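Local coordinates for protein iminosuccinate reductase (Paracoccus denitrificans, PDB 6RQA) that reduces iminosuccinate to L-aspartate with NADH, regenerating the amino donor of the beta-hydroxyaspartate cycle for growth on glycolate and glyoxylate, at residues E44-R53 against G289-G297; A135-P145 against G233-G241. All coordinates share one frame; numbering follows the deposited sequence.

Contact 1 of 2, residues E44-R53 against G289-G297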
# COMPACT_ATOMS: atom_id res chain seq x y z
N GLU A 44 -4.05 7.05 -22.51
CA GLU A 44 -3.53 6.50 -23.76
C GLU A 44 -2.02 6.33 -23.70
O GLU A 44 -1.48 5.29 -24.10
CB GLU A 44 -3.93 7.40 -24.93
CG GLU A 44 -3.19 7.10 -26.22
CD GLU A 44 -3.64 7.98 -27.37
OE1 GLU A 44 -4.37 7.48 -28.25
OE2 GLU A 44 -3.28 9.17 -27.38
N ALA A 45 -1.31 7.34 -23.18
CA ALA A 45 0.14 7.24 -23.05
C ALA A 45 0.54 6.16 -22.06
O ALA A 45 1.58 5.51 -22.24
CB ALA A 45 0.72 8.59 -22.63
N VAL A 46 -0.25 5.94 -21.01
CA VAL A 46 0.10 4.95 -20.00
C VAL A 46 -0.05 3.54 -20.56
O VAL A 46 0.73 2.64 -20.23
CB VAL A 46 -0.72 5.16 -18.72
CG1 VAL A 46 -1.42 3.88 -18.29
CG2 VAL A 46 0.18 5.67 -17.61
N PHE A 47 -1.05 3.32 -21.42
CA PHE A 47 -1.19 2.02 -22.07
C PHE A 47 0.02 1.72 -22.95
O PHE A 47 0.49 0.58 -23.01
CB PHE A 47 -2.48 1.97 -22.88
CG PHE A 47 -3.68 1.53 -22.10
CD1 PHE A 47 -3.87 0.19 -21.81
CD2 PHE A 47 -4.62 2.44 -21.65
CE1 PHE A 47 -4.97 -0.24 -21.09
CE2 PHE A 47 -5.73 2.02 -20.93
CZ PHE A 47 -5.90 0.68 -20.65
N ALA A 48 0.53 2.74 -23.65
CA ALA A 48 1.70 2.54 -24.49
C ALA A 48 2.94 2.27 -23.66
O ALA A 48 3.77 1.42 -24.02
CB ALA A 48 1.91 3.75 -25.40
N SER A 49 3.09 2.97 -22.53
CA SER A 49 4.26 2.76 -21.68
C SER A 49 4.26 1.35 -21.08
O SER A 49 5.33 0.74 -20.94
CB SER A 49 4.30 3.81 -20.57
OG SER A 49 4.38 5.12 -21.10
N MET A 50 3.08 0.83 -20.74
CA MET A 50 3.01 -0.53 -20.22
C MET A 50 3.36 -1.55 -21.30
O MET A 50 4.02 -2.56 -21.01
CB MET A 50 1.61 -0.81 -19.67
CG MET A 50 1.24 0.01 -18.45
SD MET A 50 -0.47 -0.25 -17.95
CE MET A 50 -0.45 -2.00 -17.59
N ALA A 51 2.93 -1.31 -22.54
CA ALA A 51 3.26 -2.23 -23.62
C ALA A 51 4.75 -2.20 -23.94
O ALA A 51 5.35 -3.24 -24.22
CB ALA A 51 2.45 -1.88 -24.87
N ARG A 52 5.36 -1.01 -23.90
CA ARG A 52 6.79 -0.87 -24.13
C ARG A 52 7.62 -1.21 -22.90
O ARG A 52 8.85 -1.04 -22.94
CB ARG A 52 7.11 0.55 -24.60
CG ARG A 52 6.45 0.95 -25.91
CD ARG A 52 7.05 2.24 -26.45
NE ARG A 52 6.06 3.30 -26.60
CZ ARG A 52 5.42 3.57 -27.74
NH1 ARG A 52 5.66 2.85 -28.83
NH2 ARG A 52 4.53 4.55 -27.78
N ARG A 53 6.99 -1.66 -21.81
CA ARG A 53 7.67 -2.05 -20.58
C ARG A 53 8.46 -0.89 -19.97
O ARG A 53 9.48 -1.11 -19.32
CB ARG A 53 8.59 -3.26 -20.82
CG ARG A 53 7.85 -4.50 -21.30
CD ARG A 53 6.74 -4.88 -20.34
NE ARG A 53 6.03 -6.09 -20.77
CZ ARG A 53 4.91 -6.08 -21.48
NH1 ARG A 53 4.35 -4.93 -21.84
NH2 ARG A 53 4.33 -7.23 -21.82
N GLY A 289 -4.92 -10.59 -25.05
CA GLY A 289 -4.00 -9.58 -25.52
C GLY A 289 -3.93 -8.37 -24.61
O GLY A 289 -4.55 -8.30 -23.55
N GLU A 290 -3.14 -7.40 -25.04
CA GLU A 290 -2.94 -6.15 -24.31
C GLU A 290 -3.39 -4.99 -25.18
O GLU A 290 -2.93 -4.85 -26.32
CB GLU A 290 -1.48 -5.97 -23.90
CG GLU A 290 -0.93 -7.08 -23.02
CD GLU A 290 0.53 -6.88 -22.67
OE1 GLU A 290 1.10 -5.84 -23.06
OE2 GLU A 290 1.12 -7.77 -22.02
N LEU A 291 -4.28 -4.15 -24.64
CA LEU A 291 -4.72 -2.98 -25.38
C LEU A 291 -3.56 -2.04 -25.67
O LEU A 291 -3.51 -1.41 -26.74
CB LEU A 291 -5.82 -2.25 -24.60
CG LEU A 291 -6.32 -0.94 -25.23
CD1 LEU A 291 -6.95 -1.21 -26.59
CD2 LEU A 291 -7.29 -0.23 -24.31
N GLY A 292 -2.61 -1.93 -24.74
CA GLY A 292 -1.47 -1.06 -24.95
C GLY A 292 -0.63 -1.45 -26.14
O GLY A 292 -0.04 -0.58 -26.80
N ALA A 293 -0.54 -2.75 -26.43
CA ALA A 293 0.22 -3.19 -27.60
C ALA A 293 -0.41 -2.68 -28.89
O ALA A 293 0.29 -2.45 -29.88
CB ALA A 293 0.32 -4.71 -27.62
N VAL A 294 -1.73 -2.50 -28.90
CA VAL A 294 -2.39 -1.88 -30.05
C VAL A 294 -2.05 -0.40 -30.11
O VAL A 294 -1.85 0.16 -31.20
CB VAL A 294 -3.91 -2.11 -29.98
CG1 VAL A 294 -4.59 -1.55 -31.22
CG2 VAL A 294 -4.21 -3.59 -29.82
N VAL A 295 -1.98 0.26 -28.95
CA VAL A 295 -1.66 1.68 -28.92
C VAL A 295 -0.22 1.92 -29.34
O VAL A 295 0.08 2.87 -30.08
CB VAL A 295 -1.94 2.26 -27.52
CG1 VAL A 295 -1.68 3.75 -27.49
CG2 VAL A 295 -3.37 1.95 -27.09
N ALA A 296 0.69 1.06 -28.90
CA ALA A 296 2.11 1.20 -29.22
C ALA A 296 2.45 0.74 -30.63
O ALA A 296 3.63 0.79 -31.01
CB ALA A 296 2.96 0.43 -28.21
N GLY A 297 1.47 0.29 -31.41
CA GLY A 297 1.71 -0.15 -32.77
C GLY A 297 2.23 -1.56 -32.92
O GLY A 297 2.45 -1.99 -34.06

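Contact 2 of 2, residues A135-P145 against G233-G241. With NAD (nicotinamide-adenine-dinucleotide), chain C.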
# COMPACT_ATOMS: atom_id res chain seq x y z
N ALA A 135 -10.00 4.91 -20.08
CA ALA A 135 -9.53 3.59 -20.51
C ALA A 135 -10.48 2.97 -21.52
O ALA A 135 -10.05 2.40 -22.53
CB ALA A 135 -9.36 2.68 -19.29
N SER A 136 -11.79 3.07 -21.27
CA SER A 136 -12.76 2.54 -22.22
C SER A 136 -12.71 3.31 -23.54
O SER A 136 -12.89 2.71 -24.61
CB SER A 136 -14.17 2.60 -21.62
OG SER A 136 -15.13 2.10 -22.53
N ALA A 137 -12.47 4.62 -23.48
CA ALA A 137 -12.41 5.41 -24.71
C ALA A 137 -11.17 5.07 -25.54
O ALA A 137 -11.22 5.12 -26.77
CB ALA A 137 -12.43 6.90 -24.37
N VAL A 138 -10.06 4.71 -24.88
CA VAL A 138 -8.87 4.31 -25.62
C VAL A 138 -9.13 3.03 -26.40
O VAL A 138 -8.75 2.91 -27.57
CB VAL A 138 -7.67 4.15 -24.65
CG1 VAL A 138 -6.48 3.53 -25.38
CG2 VAL A 138 -7.29 5.50 -24.06
N SER A 139 -9.79 2.05 -25.77
CA SER A 139 -10.14 0.82 -26.47
C SER A 139 -11.08 1.09 -27.64
O SER A 139 -11.00 0.41 -28.66
CB SER A 139 -10.77 -0.18 -25.50
OG SER A 139 -12.07 0.23 -25.12
N ILE A 140 -11.97 2.08 -27.50
CA ILE A 140 -12.86 2.43 -28.60
C ILE A 140 -12.05 2.99 -29.77
O ILE A 140 -12.23 2.57 -30.92
CB ILE A 140 -13.93 3.43 -28.12
CG1 ILE A 140 -14.88 2.77 -27.14
CG2 ILE A 140 -14.69 4.00 -29.31
CD1 ILE A 140 -15.94 3.70 -26.60
N LYS A 141 -11.14 3.92 -29.49
CA LYS A 141 -10.36 4.54 -30.56
C LYS A 141 -9.56 3.52 -31.35
O LYS A 141 -9.37 3.68 -32.56
CB LYS A 141 -9.44 5.61 -29.98
CG LYS A 141 -8.58 6.32 -31.01
CD LYS A 141 -7.57 7.24 -30.35
CE LYS A 141 -6.63 7.87 -31.37
NZ LYS A 141 -5.61 8.74 -30.72
N TYR A 142 -9.10 2.45 -30.70
CA TYR A 142 -8.20 1.49 -31.34
C TYR A 142 -8.86 0.17 -31.71
O TYR A 142 -8.23 -0.63 -32.41
CB TYR A 142 -6.99 1.22 -30.43
CG TYR A 142 -6.02 2.37 -30.34
CD1 TYR A 142 -5.04 2.56 -31.31
CD2 TYR A 142 -6.07 3.28 -29.29
CE1 TYR A 142 -4.14 3.61 -31.24
CE2 TYR A 142 -5.18 4.34 -29.21
CZ TYR A 142 -4.22 4.50 -30.18
OH TYR A 142 -3.34 5.55 -30.11
N LEU A 143 -10.09 -0.10 -31.27
CA LEU A 143 -10.73 -1.38 -31.53
C LEU A 143 -12.15 -1.30 -32.07
O LEU A 143 -12.68 -2.34 -32.50
CB LEU A 143 -10.73 -2.25 -30.26
CG LEU A 143 -9.38 -2.53 -29.60
CD1 LEU A 143 -9.58 -3.23 -28.26
CD2 LEU A 143 -8.50 -3.37 -30.52
N ALA A 144 -12.79 -0.14 -32.06
CA ALA A 144 -14.17 -0.05 -32.50
C ALA A 144 -14.28 -0.34 -34.00
O ALA A 144 -13.36 -0.05 -34.77
CB ALA A 144 -14.75 1.33 -32.21
N PRO A 145 -15.40 -0.93 -34.43
CA PRO A 145 -15.59 -1.17 -35.86
C PRO A 145 -15.59 0.13 -36.65
O PRO A 145 -15.95 1.19 -36.14
CB PRO A 145 -16.96 -1.86 -35.92
CG PRO A 145 -17.16 -2.44 -34.56
CD PRO A 145 -16.50 -1.48 -33.62
N GLY A 233 -23.06 -9.16 -35.68
CA GLY A 233 -22.31 -8.25 -36.51
C GLY A 233 -21.05 -7.74 -35.84
O GLY A 233 -20.71 -8.14 -34.72
N PRO A 234 -20.33 -6.85 -36.52
CA PRO A 234 -19.13 -6.25 -35.92
C PRO A 234 -19.47 -5.45 -34.67
O PRO A 234 -20.33 -4.56 -34.70
CB PRO A 234 -18.58 -5.36 -37.04
CG PRO A 234 -19.16 -5.92 -38.30
CD PRO A 234 -20.52 -6.43 -37.92
N THR A 235 -18.79 -5.76 -33.57
CA THR A 235 -19.09 -5.15 -32.29
C THR A 235 -17.82 -5.11 -31.44
O THR A 235 -17.06 -6.08 -31.40
CB THR A 235 -20.19 -5.93 -31.54
OG1 THR A 235 -21.39 -5.94 -32.33
CG2 THR A 235 -20.48 -5.30 -30.19
N HIS A 236 -17.61 -3.98 -30.77
CA HIS A 236 -16.58 -3.85 -29.75
C HIS A 236 -17.24 -3.71 -28.39
O HIS A 236 -18.10 -2.85 -28.20
CB HIS A 236 -15.67 -2.65 -30.02
CG HIS A 236 -14.76 -2.32 -28.87
ND1 HIS A 236 -13.85 -3.22 -28.36
CD2 HIS A 236 -14.64 -1.19 -28.13
CE1 HIS A 236 -13.20 -2.66 -27.35
NE2 HIS A 236 -13.66 -1.43 -27.19
N ILE A 237 -16.84 -4.56 -27.45
CA ILE A 237 -17.44 -4.60 -26.12
C ILE A 237 -16.38 -4.14 -25.12
O ILE A 237 -15.36 -4.82 -24.92
CB ILE A 237 -17.96 -6.00 -25.77
CG1 ILE A 237 -18.89 -6.51 -26.87
CG2 ILE A 237 -18.67 -5.97 -24.42
CD1 ILE A 237 -19.38 -7.92 -26.64
N ALA A 238 -16.62 -2.99 -24.49
CA ALA A 238 -15.73 -2.47 -23.44
C ALA A 238 -16.31 -2.89 -22.10
O ALA A 238 -17.14 -2.19 -21.51
CB ALA A 238 -15.59 -0.96 -23.56
N ALA A 239 -15.88 -4.05 -21.61
CA ALA A 239 -16.34 -4.58 -20.33
C ALA A 239 -15.55 -3.93 -19.21
O ALA A 239 -14.37 -4.22 -19.02
CB ALA A 239 -16.20 -6.10 -20.30
N MET A 240 -16.21 -3.06 -18.44
CA MET A 240 -15.55 -2.29 -17.40
C MET A 240 -16.03 -2.61 -15.99
O MET A 240 -15.40 -2.17 -15.03
CB MET A 240 -15.73 -0.78 -17.65
CG MET A 240 -15.41 -0.34 -19.07
SD MET A 240 -13.67 -0.57 -19.49
CE MET A 240 -12.88 0.50 -18.29
N GLY A 241 -17.12 -3.36 -15.84
CA GLY A 241 -17.72 -3.57 -14.54
C GLY A 241 -17.04 -4.60 -13.66
O GLY A 241 -16.90 -4.39 -12.45
PA NAD C . -23.19 1.85 -9.18
O1A NAD C . -23.61 0.90 -8.09
O2A NAD C . -23.38 3.32 -9.33
O5B NAD C . -24.24 1.25 -10.43
C5B NAD C . -24.23 -0.12 -10.34
C4B NAD C . -25.07 -0.68 -11.46
O4B NAD C . -24.92 -2.08 -11.47
C3B NAD C . -26.52 -0.37 -11.08
O3B NAD C . -26.79 0.86 -11.66
C2B NAD C . -27.27 -1.53 -11.74
O2B NAD C . -27.58 -1.26 -13.07
C1B NAD C . -26.18 -2.68 -11.74
N9A NAD C . -26.42 -3.64 -10.66
C8A NAD C . -26.46 -3.45 -9.26
N7A NAD C . -26.71 -4.57 -8.59
C5A NAD C . -26.83 -5.56 -9.59
C6A NAD C . -27.08 -6.95 -9.53
N6A NAD C . -27.26 -7.56 -8.32
N1A NAD C . -27.15 -7.69 -10.69
C2A NAD C . -26.96 -7.01 -11.86
N3A NAD C . -26.71 -5.70 -12.07
C4A NAD C . -26.65 -4.99 -10.89
O3 NAD C . -21.72 1.24 -9.43
PN NAD C . -20.72 2.20 -10.20
O1N NAD C . -21.16 2.93 -11.44
O2N NAD C . -19.88 2.67 -9.06
O5D NAD C . -19.49 1.14 -10.93
C5D NAD C . -20.14 -0.01 -11.29
C4D NAD C . -19.11 -1.08 -11.55
O4D NAD C . -17.94 -0.45 -12.11
C3D NAD C . -18.70 -1.64 -10.15
O3D NAD C . -18.78 -3.02 -10.27
C2D NAD C . -17.24 -1.17 -10.00
O2D NAD C . -16.39 -2.11 -9.45
C1D NAD C . -16.85 -1.07 -11.50
N1N NAD C . -15.66 -0.15 -11.65
C2N NAD C . -14.70 -0.56 -12.54
C3N NAD C . -13.57 0.24 -12.74
C7N NAD C . -12.58 -0.28 -13.72
O7N NAD C . -11.54 0.33 -13.98
N7N NAD C . -12.89 -1.47 -14.34
C4N NAD C . -13.44 1.43 -12.02
C5N NAD C . -14.42 1.82 -11.13
C6N NAD C . -15.55 1.01 -10.94

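Contact 1 of 2, residues E44-R53 against G289-G297
Phe47 and Gly292 mark the crossing of helix 44-51 and helix 291-295: their CA atoms lie 4.2 Å apart, the segment axes approach to 7.3 Å, and the N-to-C directions are turned 100° from each other. Gly292 permits this closeness, since a CB there would run into Phe47 O. Gly292 CA makes a CA-H...O contact of 3.2 Å with Phe47 O, while the methyl group Ala51 CB rests 3.4 Å from Gly292 C. Ala51 CB points toward helix 291-295 and meets Ala296 CB, and Ala48 CB touches the same methyl at the margin of contact. On one flank the Phe47 ring receives Leu291 CD2 over a face, 4.1 Å from its centroid and near the normal, a CH-pi contact displaced toward the rim. Val295, one turn on from Leu291, extends the apolar surface toward Glu44: its CG1 branch, anti to the backbone N, touches Glu44 CG at 3.9 Å, and CG2 turns to Phe47 CB. Two arginines close the C-terminal end of helix 44-51. Arg52 lays one face of its guanidinium over the Ala296 methyl, Arg52 NH1 standing 3.7 Å from Ala296 CB. Arg53, in the Schellman motif that ends the helix, bends at chi2 (-56°), which carries its guanidinium back to the extended Glu290. There Arg53 NH2 forms a rather long salt bridge, 3.3 Å, with Glu290 OE2 on the syn side of the carboxylate; the two flat groups are 30° apart, and OE2 is tilted out of the guanidinium plane. In the fold, Leu291 also packs on helix 125-143, and Phe47 and Met50 reach helix 316-333. The weakly bonded strand 288-290, which leads into helix 291-295, is outermost on its side of the parallel sheet within this chain and pairs through Gly289 with Ile260 in strand 259-262.

Contact 2 of 2, residues A135-P145 against G233-G241
His236 of strand 235-239 reaches Ser139 of helix 125-143 in the Rossmann-type NAD-binding part of the enzyme, where the helix packs against a strand of the parallel sheet. The axes of helix 135-143 and strand 235-239 run nearly antiparallel, 163° apart. His236 holds its CG anti to the backbone N (chi1 169°), which lifts the imidazole off the strand and into the helix surface. Starting at the root, CB meets Pro145 CD at 3.9 Å and also lies near Ala144 CA. Further out the ring is flanked on one face by Leu143, whose CB stands 4.0 Å from the centroid as a CH-pi partner; the opposite face has Ala238 N above its rim. ND1 is hydrogen-bonded to Thr308 OG1, outside the two segments. CD2 approaches Ile140 CG1 at 4.1 Å, with the two side chains crossing at about a right angle, and CE1 is 3.8 Å from Leu143 CD1. At the far end NE2 donates to Ser139 OG over 3.1 Å, the oxygen lying only 7° out of the ring plane. Bonds at both ring nitrogens, with Leu143 over one face, probably fix the rotation of the imidazole. Ser139 relays the bond: its OG, set between the backbone N and the carbonyl carbon, donates to Ser136 O at 2.7 Å, a carbonyl that also accepts the helical bond from Ile140 N. Toward the C-terminal end of the strand the contacts pass to Ser136: Ala238 CB lies against its OG, and Met240, bent at chi2 and chi3, lays SD 3.9 Å from Ser136 CB. The same methionine and the next residue meet the cofactor: Gly241 O accepts from the ribose hydroxyl O3D, and Met240 O accepts from the nicotinamide amide N7N of NAD at 2.7 Å.

How the contacts relate
Along the chain the order is 44-53, 135-145, 233-241, 289-297, so both segments of contact 2 fall in the sequence between the two segments of contact 1. Their centres are about 15 Å apart, yet they touch directly. Glu44 OE1 makes a salt bridge with Lys141 NZ and a probable hydrogen bond with Tyr142 OH, and Leu291 CD2 packs on Ser139 CB at 3.7 Å. The two contacts meet different strands of one parallel sheet, contact 2 at its interior strand 235-239 and contact 1 at the outermost strand 288-290. Helix 125-143 thus lies against helices 36-51 and 291-295 as well as strand 235-239, and contact 2 includes the cofactor-binding residues Met240 and Gly241.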